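Local coordinates for SCO1 protein (Saccharomyces cerevisiae, PDB 2B7K) that is required for the accumulation of cytochrome c oxidase subunits 1 and 2 and is thought to transport copper in mitochondria or insert it into the oxidase, at residues F24-M29 with K118-K123; F43-F48 with D62-W67; L68-S73 with T169-I174. All coordinates share one frame; numbering follows the deposited sequence.

How the contacts relate
The three contacts illustrate how a thioredoxin-like domain dresses both faces of one mixed sheet. Contact 2 packs strand 44-49 against helix 56-75; contact 3 follows further along that helix, about 10 Å away between centres, where the C-terminal helix 169-180 joins it. Contact 1 is about 17 Å from contact 2, and its helix 114-123 covers the other sheet face, with Phe48 touching Ala120 and Cys121. Contact 2 is nested within the loop closed by contact 1 and closes before contact 3 opens; the segments of contacts 1 and 3 alternate along the chain, centres about 26 Å apart. Both lie away from Cys53, Cys57 and His144, which probably bind copper.

Contact 1. Residues F24-M29 with K118-K123; sequences FHLEDM and KNACKK
In the thioredoxin-like domain of Sco1, strand 25-28 and Phe24 just before it meet the last turns of helix 114-123 through Phe24, Leu26, Asn119 and Ala120, a compact example of strand-to-helix packing. Ala120 is the point on which the apolar part converges: its CB stands 4.2 Å from Phe24 CB, and Leu26 brings its CD1 branch to the same methyl at an equal distance. The small side chain lets the strand entry approach closely, with the CA atoms of Phe24 and Ala120 5.5 Å apart. Phe24 uses only the base of its side chain here. Its first torsion, 65°, sets CG between the backbone N and the carbonyl carbon, and the ring leads away from the helix into the core.

Beside this apolar patch lies a polar seam. The amide nitrogen ND2 of Asn119 passes 3.7 Å from Phe24 CA and donates to a water at 2.8 Å; that water also accepts from His25 N at 2.9 Å. ND2 has a second acceptor in Pro23 O, so one side-chain amide ties the helix to the strand entry both directly and through solvent. Lys123 NZ also donates to Pro23 O, and makes a weak bond to Asn119 OD1.

Strands 33-35 and 108-111 flank strand 25-28 in the sheet, with Leu26 touching Leu110, while the ring of Phe24 packs against Phe34, Leu39 and Tyr124.

Contact 2. Residues F43-F48 with D62-W67; sequences FSIIYF and DKLGLW
Ile45 carries this contact from the strand side, offering two of its methyls to Leu64 and Trp67 of the helix. The isoleucine has CG1 anti to its backbone N (chi1 -175°), with chi2 also extended, which sends CD1 out toward the helix while CG2 branches off beside it. Leu64 answers with a single methyl: CD1 lies 4.0 Å from Ile45 CG2 and equally far from Ile45 CD1, so it touches both branches as the two side chains slide past each other in opposite directions.

Trp67, one turn later, differs from Leu64 in its first torsion, with CG beside the backbone N and anti to the carbonyl carbon (chi1 -73°). Its indole runs at about a right angle to Ile45, whose CD1 comes obliquely to CZ3 at 4.1 Å. On one face of the indole sits CG of Lys63, 3.6 Å above the plane and offset toward the rim.

The contact belongs to the beta-alpha-beta unit of strand 44-49, helix 56-75 and strand 80-85. Ile45 also rests on Pro81 of the parallel neighbour, and Phe148 of the antiparallel strand 148-151 touches Ile45, Leu64 and Trp67 alike.

Contact 3. Residues L68-S73 with T169-I174; sequences LNTLSS and TGVDKI
Thr70, Leu71, Val171 and Ile174 meet between two helices, and a flat ring beside them is the indole of Trp67, a turn earlier in helix 56-75. Gly170 CA approaches the indole face opposite the one that Lys63 covers, 3.8 Å from CZ2; Val171 CG2 stands on the same side, past the rim near CD1. At the ring edge, a hydrogen bond from NE1 to Asp166 O helps fix the ring's rotation. Lacking a side chain, Gly170 can bring its backbone right up to the ring.

This is helix-to-helix packing in a thioredoxin-like fold. The axes of segments 68-73 and 169-174 pass 10.0 Å apart at a crossing angle of -49°, and the interface is apolar, with Leu71, Val171 and Ile174 buried and Thr70 partly exposed. Val171 is central. With CG1 anti to the backbone N (chi1 169°), both of its methyls face helix 56-75: CG1 lies 3.9 Å from Leu71 CD2, and both CG1 and CG2 touch Thr70 CG2, each at 3.9 Å. Thr70 turns only its methyl side to this partner, since its OG1 bonds to Leu66 O in its own helix. Leu71 reaches further with its forked end, CD1 meeting Ile174 CG2 at 3.9 Å while CD2 lies against Val171 CG1 and also near Ile174 CG2. The leucine slides past the valine in the opposite direction but runs at about a right angle to the isoleucine.

Behind these residues, Leu71 rests on Leu79, Val171 also touches Tyr75, and Ile174 packs on Leu161 of the edge strand 157-161. On helix 56-75, Asn69 O accepts from Ser73 N and, from the opposite face of its carbonyl plane, from Ser73 OG at 2.7 Å.

Contact 1. Residues F24-M29 with K118-K123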
# COMPACT_ATOMS: atom_id res chain seq x y z
N PHE A 24 0.35 14.09 -1.30
CA PHE A 24 1.03 13.53 -2.46
C PHE A 24 0.04 13.57 -3.61
O PHE A 24 -1.17 13.64 -3.40
CB PHE A 24 1.55 12.11 -2.20
CG PHE A 24 0.48 11.08 -1.96
CD1 PHE A 24 -0.21 10.50 -3.03
CD2 PHE A 24 0.19 10.64 -0.67
CE1 PHE A 24 -1.16 9.51 -2.82
CE2 PHE A 24 -0.76 9.64 -0.45
CZ PHE A 24 -1.43 9.07 -1.53
N HIS A 25 0.57 13.54 -4.83
CA HIS A 25 -0.26 13.63 -6.04
C HIS A 25 0.28 12.63 -7.06
O HIS A 25 1.36 12.82 -7.59
CB HIS A 25 -0.16 15.05 -6.60
CG HIS A 25 -1.17 15.36 -7.65
ND1 HIS A 25 -2.41 15.88 -7.36
CD2 HIS A 25 -1.13 15.24 -9.00
CE1 HIS A 25 -3.09 16.06 -8.48
NE2 HIS A 25 -2.34 15.68 -9.49
N LEU A 26 -0.49 11.58 -7.33
CA LEU A 26 -0.06 10.55 -8.28
C LEU A 26 -1.21 10.23 -9.23
O LEU A 26 -2.19 10.97 -9.30
CB LEU A 26 0.34 9.27 -7.53
CG LEU A 26 1.47 9.42 -6.50
CD1 LEU A 26 1.49 8.22 -5.55
CD2 LEU A 26 2.81 9.57 -7.22
N GLU A 27 -1.07 9.14 -9.97
CA GLU A 27 -2.13 8.69 -10.87
C GLU A 27 -2.24 7.18 -10.66
O GLU A 27 -1.24 6.53 -10.34
CB GLU A 27 -1.76 8.96 -12.34
CG GLU A 27 -0.53 8.21 -12.82
CD GLU A 27 -0.28 8.36 -14.32
OE1 GLU A 27 0.83 8.01 -14.76
OE2 GLU A 27 -1.18 8.82 -15.04
N ASP A 28 -3.43 6.60 -10.80
CA ASP A 28 -3.51 5.16 -10.64
C ASP A 28 -3.20 4.54 -11.99
O ASP A 28 -3.00 5.27 -12.97
CB ASP A 28 -4.88 4.70 -10.10
CG ASP A 28 -6.03 4.99 -11.03
OD1 ASP A 28 -5.81 5.22 -12.24
OD2 ASP A 28 -7.19 4.97 -10.55
N MET A 29 -3.14 3.22 -12.05
CA MET A 29 -2.78 2.54 -13.29
C MET A 29 -3.78 2.68 -14.42
O MET A 29 -3.54 2.20 -15.53
CB MET A 29 -2.51 1.06 -13.01
CG MET A 29 -3.67 0.33 -12.38
SD MET A 29 -3.07 -1.20 -11.67
CE MET A 29 -4.56 -2.17 -11.62
N LYS A 118 8.95 10.85 -6.15
CA LYS A 118 9.99 11.21 -5.19
C LYS A 118 9.36 11.81 -3.94
O LYS A 118 9.77 11.52 -2.82
CB LYS A 118 10.96 12.22 -5.82
CG LYS A 118 12.02 12.76 -4.88
CD LYS A 118 12.87 13.84 -5.54
CE LYS A 118 13.62 13.31 -6.75
NZ LYS A 118 14.47 14.35 -7.40
N ASN A 119 8.35 12.66 -4.13
CA ASN A 119 7.67 13.28 -3.00
C ASN A 119 6.93 12.24 -2.17
O ASN A 119 7.01 12.25 -0.94
CB ASN A 119 6.68 14.33 -3.48
CG ASN A 119 5.82 14.87 -2.36
OD1 ASN A 119 6.32 15.50 -1.42
ND2 ASN A 119 4.52 14.61 -2.42
N ALA A 120 6.21 11.35 -2.83
CA ALA A 120 5.46 10.32 -2.10
C ALA A 120 6.41 9.47 -1.26
O ALA A 120 6.14 9.18 -0.10
CB ALA A 120 4.69 9.44 -3.09
N CYS A 121 7.54 9.08 -1.85
CA CYS A 121 8.51 8.28 -1.14
C CYS A 121 9.08 9.04 0.05
O CYS A 121 9.31 8.47 1.12
CB CYS A 121 9.64 7.85 -2.09
SG CYS A 121 9.11 6.66 -3.36
N LYS A 122 9.28 10.35 -0.12
CA LYS A 122 9.81 11.18 0.96
C LYS A 122 8.84 11.27 2.13
O LYS A 122 9.23 11.18 3.29
CB LYS A 122 10.12 12.58 0.45
CG LYS A 122 10.55 13.56 1.53
CD LYS A 122 10.83 14.94 0.97
CE LYS A 122 12.03 14.92 0.03
NZ LYS A 122 13.28 14.51 0.74
N LYS A 123 7.56 11.44 1.81
CA LYS A 123 6.52 11.54 2.83
C LYS A 123 6.41 10.29 3.69
O LYS A 123 6.05 10.38 4.87
CB LYS A 123 5.17 11.85 2.18
CG LYS A 123 4.77 13.32 2.23
CD LYS A 123 5.86 14.22 1.68
CE LYS A 123 5.51 15.68 1.88
NZ LYS A 123 4.24 16.04 1.19
O HOH W 1 3.48 13.49 -4.78

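Contact 2. Residues F43-F48 with D62-W67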
# COMPACT_ATOMS: atom_id res chain seq x y z
N PHE A 43 -9.80 2.39 5.39
CA PHE A 43 -8.52 1.91 5.87
C PHE A 43 -7.75 1.52 4.63
O PHE A 43 -8.22 0.71 3.83
CB PHE A 43 -8.70 0.71 6.80
CG PHE A 43 -8.76 1.08 8.25
CD1 PHE A 43 -7.60 1.42 8.94
CD2 PHE A 43 -9.98 1.14 8.92
CE1 PHE A 43 -7.65 1.80 10.28
CE2 PHE A 43 -10.04 1.52 10.26
CZ PHE A 43 -8.87 1.85 10.94
N SER A 44 -6.56 2.10 4.47
CA SER A 44 -5.75 1.81 3.30
C SER A 44 -4.47 1.13 3.75
O SER A 44 -3.99 1.35 4.85
CB SER A 44 -5.41 3.11 2.57
OG SER A 44 -6.59 3.81 2.19
N ILE A 45 -3.92 0.28 2.88
CA ILE A 45 -2.67 -0.38 3.19
C ILE A 45 -1.78 -0.12 1.97
O ILE A 45 -2.11 -0.47 0.84
CB ILE A 45 -2.87 -1.89 3.48
CG1 ILE A 45 -1.54 -2.50 3.91
CG2 ILE A 45 -3.48 -2.60 2.26
CD1 ILE A 45 -1.68 -3.82 4.67
N ILE A 46 -0.66 0.54 2.22
CA ILE A 46 0.27 0.93 1.17
C ILE A 46 1.58 0.16 1.17
O ILE A 46 2.18 -0.08 2.21
CB ILE A 46 0.60 2.43 1.30
CG1 ILE A 46 -0.70 3.23 1.28
CG2 ILE A 46 1.53 2.86 0.17
CD1 ILE A 46 -0.51 4.70 1.62
N TYR A 47 2.01 -0.23 -0.03
CA TYR A 47 3.27 -0.95 -0.17
C TYR A 47 4.07 -0.28 -1.27
O TYR A 47 3.56 -0.06 -2.37
CB TYR A 47 3.03 -2.42 -0.54
CG TYR A 47 4.32 -3.18 -0.77
CD1 TYR A 47 5.20 -3.44 0.29
CD2 TYR A 47 4.69 -3.61 -2.04
CE1 TYR A 47 6.41 -4.09 0.07
CE2 TYR A 47 5.90 -4.26 -2.27
CZ TYR A 47 6.76 -4.49 -1.21
OH TYR A 47 7.98 -5.11 -1.44
N PHE A 48 5.32 0.06 -0.97
CA PHE A 48 6.22 0.68 -1.93
C PHE A 48 7.14 -0.40 -2.50
O PHE A 48 7.71 -1.19 -1.75
CB PHE A 48 7.08 1.76 -1.24
CG PHE A 48 6.35 3.03 -0.94
CD1 PHE A 48 6.44 4.12 -1.81
CD2 PHE A 48 5.59 3.15 0.21
CE1 PHE A 48 5.77 5.32 -1.53
CE2 PHE A 48 4.91 4.34 0.50
CZ PHE A 48 5.01 5.43 -0.37
N ASP A 62 2.23 -11.18 -2.64
CA ASP A 62 1.54 -12.46 -2.48
C ASP A 62 0.96 -12.51 -1.07
O ASP A 62 -0.20 -12.87 -0.88
CB ASP A 62 2.50 -13.63 -2.68
CG ASP A 62 2.62 -14.05 -4.13
OD1 ASP A 62 3.48 -14.91 -4.44
OD2 ASP A 62 1.85 -13.54 -4.97
N LYS A 63 1.78 -12.13 -0.08
CA LYS A 63 1.34 -12.14 1.31
C LYS A 63 0.14 -11.21 1.47
O LYS A 63 -0.83 -11.55 2.17
CB LYS A 63 2.47 -11.70 2.24
CG LYS A 63 2.12 -11.78 3.73
CD LYS A 63 3.31 -11.47 4.63
CE LYS A 63 3.83 -10.04 4.43
NZ LYS A 63 4.99 -9.74 5.33
N LEU A 64 0.20 -10.04 0.84
CA LEU A 64 -0.89 -9.07 0.92
C LEU A 64 -2.20 -9.67 0.39
O LEU A 64 -3.27 -9.44 0.94
CB LEU A 64 -0.53 -7.79 0.15
CG LEU A 64 -1.61 -6.70 0.06
CD1 LEU A 64 -1.96 -6.22 1.47
CD2 LEU A 64 -1.12 -5.54 -0.80
N GLY A 65 -2.10 -10.43 -0.70
CA GLY A 65 -3.29 -11.04 -1.27
C GLY A 65 -3.92 -12.01 -0.28
O GLY A 65 -5.15 -12.11 -0.18
N LEU A 66 -3.08 -12.74 0.45
CA LEU A 66 -3.59 -13.69 1.43
C LEU A 66 -4.31 -12.92 2.53
O LEU A 66 -5.39 -13.32 2.97
CB LEU A 66 -2.44 -14.50 2.04
CG LEU A 66 -1.72 -15.48 1.12
CD1 LEU A 66 -0.66 -16.22 1.91
CD2 LEU A 66 -2.72 -16.46 0.52
N TRP A 67 -3.70 -11.82 2.97
CA TRP A 67 -4.30 -10.98 4.01
C TRP A 67 -5.66 -10.44 3.57
O TRP A 67 -6.65 -10.54 4.31
CB TRP A 67 -3.40 -9.79 4.34
CG TRP A 67 -2.15 -10.10 5.12
CD1 TRP A 67 -1.83 -11.27 5.74
CD2 TRP A 67 -1.06 -9.21 5.37
NE1 TRP A 67 -0.61 -11.16 6.38
CE2 TRP A 67 -0.12 -9.90 6.17
CE3 TRP A 67 -0.79 -7.88 5.01
CZ2 TRP A 67 1.08 -9.32 6.60
CZ3 TRP A 67 0.39 -7.29 5.45
CH2 TRP A 67 1.32 -8.01 6.23

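Contact 3. Residues L68-S73 with T169-I174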
# COMPACT_ATOMS: atom_id res chain seq x y z
N LEU A 68 -5.71 -9.84 2.39
CA LEU A 68 -6.95 -9.27 1.88
C LEU A 68 -8.09 -10.28 1.83
O LEU A 68 -9.21 -9.98 2.27
CB LEU A 68 -6.73 -8.68 0.49
CG LEU A 68 -5.77 -7.48 0.46
CD1 LEU A 68 -5.49 -7.08 -0.98
CD2 LEU A 68 -6.39 -6.32 1.24
N ASN A 69 -7.82 -11.47 1.31
CA ASN A 69 -8.85 -12.49 1.23
C ASN A 69 -9.31 -13.00 2.59
O ASN A 69 -10.49 -13.27 2.79
CB ASN A 69 -8.37 -13.65 0.36
CG ASN A 69 -8.53 -13.37 -1.12
OD1 ASN A 69 -7.95 -14.05 -1.96
ND2 ASN A 69 -9.32 -12.35 -1.45
N THR A 70 -8.38 -13.12 3.53
CA THR A 70 -8.73 -13.58 4.87
C THR A 70 -9.55 -12.48 5.55
O THR A 70 -10.54 -12.77 6.23
CB THR A 70 -7.47 -13.84 5.72
OG1 THR A 70 -6.74 -14.93 5.15
CG2 THR A 70 -7.86 -14.19 7.14
N LEU A 71 -9.13 -11.23 5.36
CA LEU A 71 -9.83 -10.11 5.98
C LEU A 71 -11.29 -10.01 5.53
O LEU A 71 -12.19 -9.86 6.35
CB LEU A 71 -9.10 -8.80 5.66
CG LEU A 71 -7.84 -8.60 6.51
CD1 LEU A 71 -6.99 -7.47 5.94
CD2 LEU A 71 -8.25 -8.29 7.95
N SER A 72 -11.52 -10.11 4.23
CA SER A 72 -12.87 -10.01 3.72
C SER A 72 -13.72 -11.24 4.04
O SER A 72 -14.86 -11.11 4.49
CB SER A 72 -12.85 -9.76 2.21
OG SER A 72 -12.14 -10.79 1.54
N SER A 73 -13.18 -12.43 3.83
CA SER A 73 -13.95 -13.65 4.08
C SER A 73 -14.21 -13.97 5.55
O SER A 73 -15.32 -14.34 5.92
CB SER A 73 -13.27 -14.85 3.41
OG SER A 73 -12.02 -15.16 4.00
N THR A 169 -0.51 -13.53 11.64
CA THR A 169 -0.33 -12.43 12.58
C THR A 169 -0.59 -11.06 11.96
O THR A 169 -0.98 -10.12 12.66
CB THR A 169 1.08 -12.44 13.21
OG1 THR A 169 2.06 -12.36 12.17
CG2 THR A 169 1.29 -13.74 13.99
N GLY A 170 -0.36 -10.94 10.65
CA GLY A 170 -0.60 -9.68 9.98
C GLY A 170 -2.09 -9.38 9.99
O GLY A 170 -2.53 -8.25 10.22
N VAL A 171 -2.89 -10.41 9.73
CA VAL A 171 -4.33 -10.23 9.73
C VAL A 171 -4.81 -9.82 11.12
O VAL A 171 -5.61 -8.90 11.25
CB VAL A 171 -5.05 -11.52 9.30
CG1 VAL A 171 -6.56 -11.39 9.56
CG2 VAL A 171 -4.80 -11.79 7.82
N ASP A 172 -4.30 -10.48 12.15
CA ASP A 172 -4.70 -10.18 13.53
C ASP A 172 -4.48 -8.71 13.88
O ASP A 172 -5.33 -8.06 14.50
CB ASP A 172 -3.93 -11.06 14.53
CG ASP A 172 -4.24 -12.54 14.39
OD1 ASP A 172 -5.39 -12.88 14.03
OD2 ASP A 172 -3.35 -13.38 14.65
N LYS A 173 -3.32 -8.17 13.47
CA LYS A 173 -2.97 -6.79 13.75
C LYS A 173 -3.88 -5.80 13.03
O LYS A 173 -4.28 -4.78 13.59
CB LYS A 173 -1.51 -6.53 13.35
CG LYS A 173 -0.97 -5.18 13.80
CD LYS A 173 -0.89 -5.10 15.32
CE LYS A 173 -0.19 -3.84 15.78
NZ LYS A 173 -0.05 -3.81 17.27
N ILE A 174 -4.20 -6.09 11.77
CA ILE A 174 -5.07 -5.21 11.01
C ILE A 174 -6.48 -5.21 11.61
O ILE A 174 -7.08 -4.15 11.80
CB ILE A 174 -5.10 -5.64 9.52
CG1 ILE A 174 -3.71 -5.43 8.92
CG2 ILE A 174 -6.14 -4.84 8.76
CD1 ILE A 174 -3.54 -5.97 7.52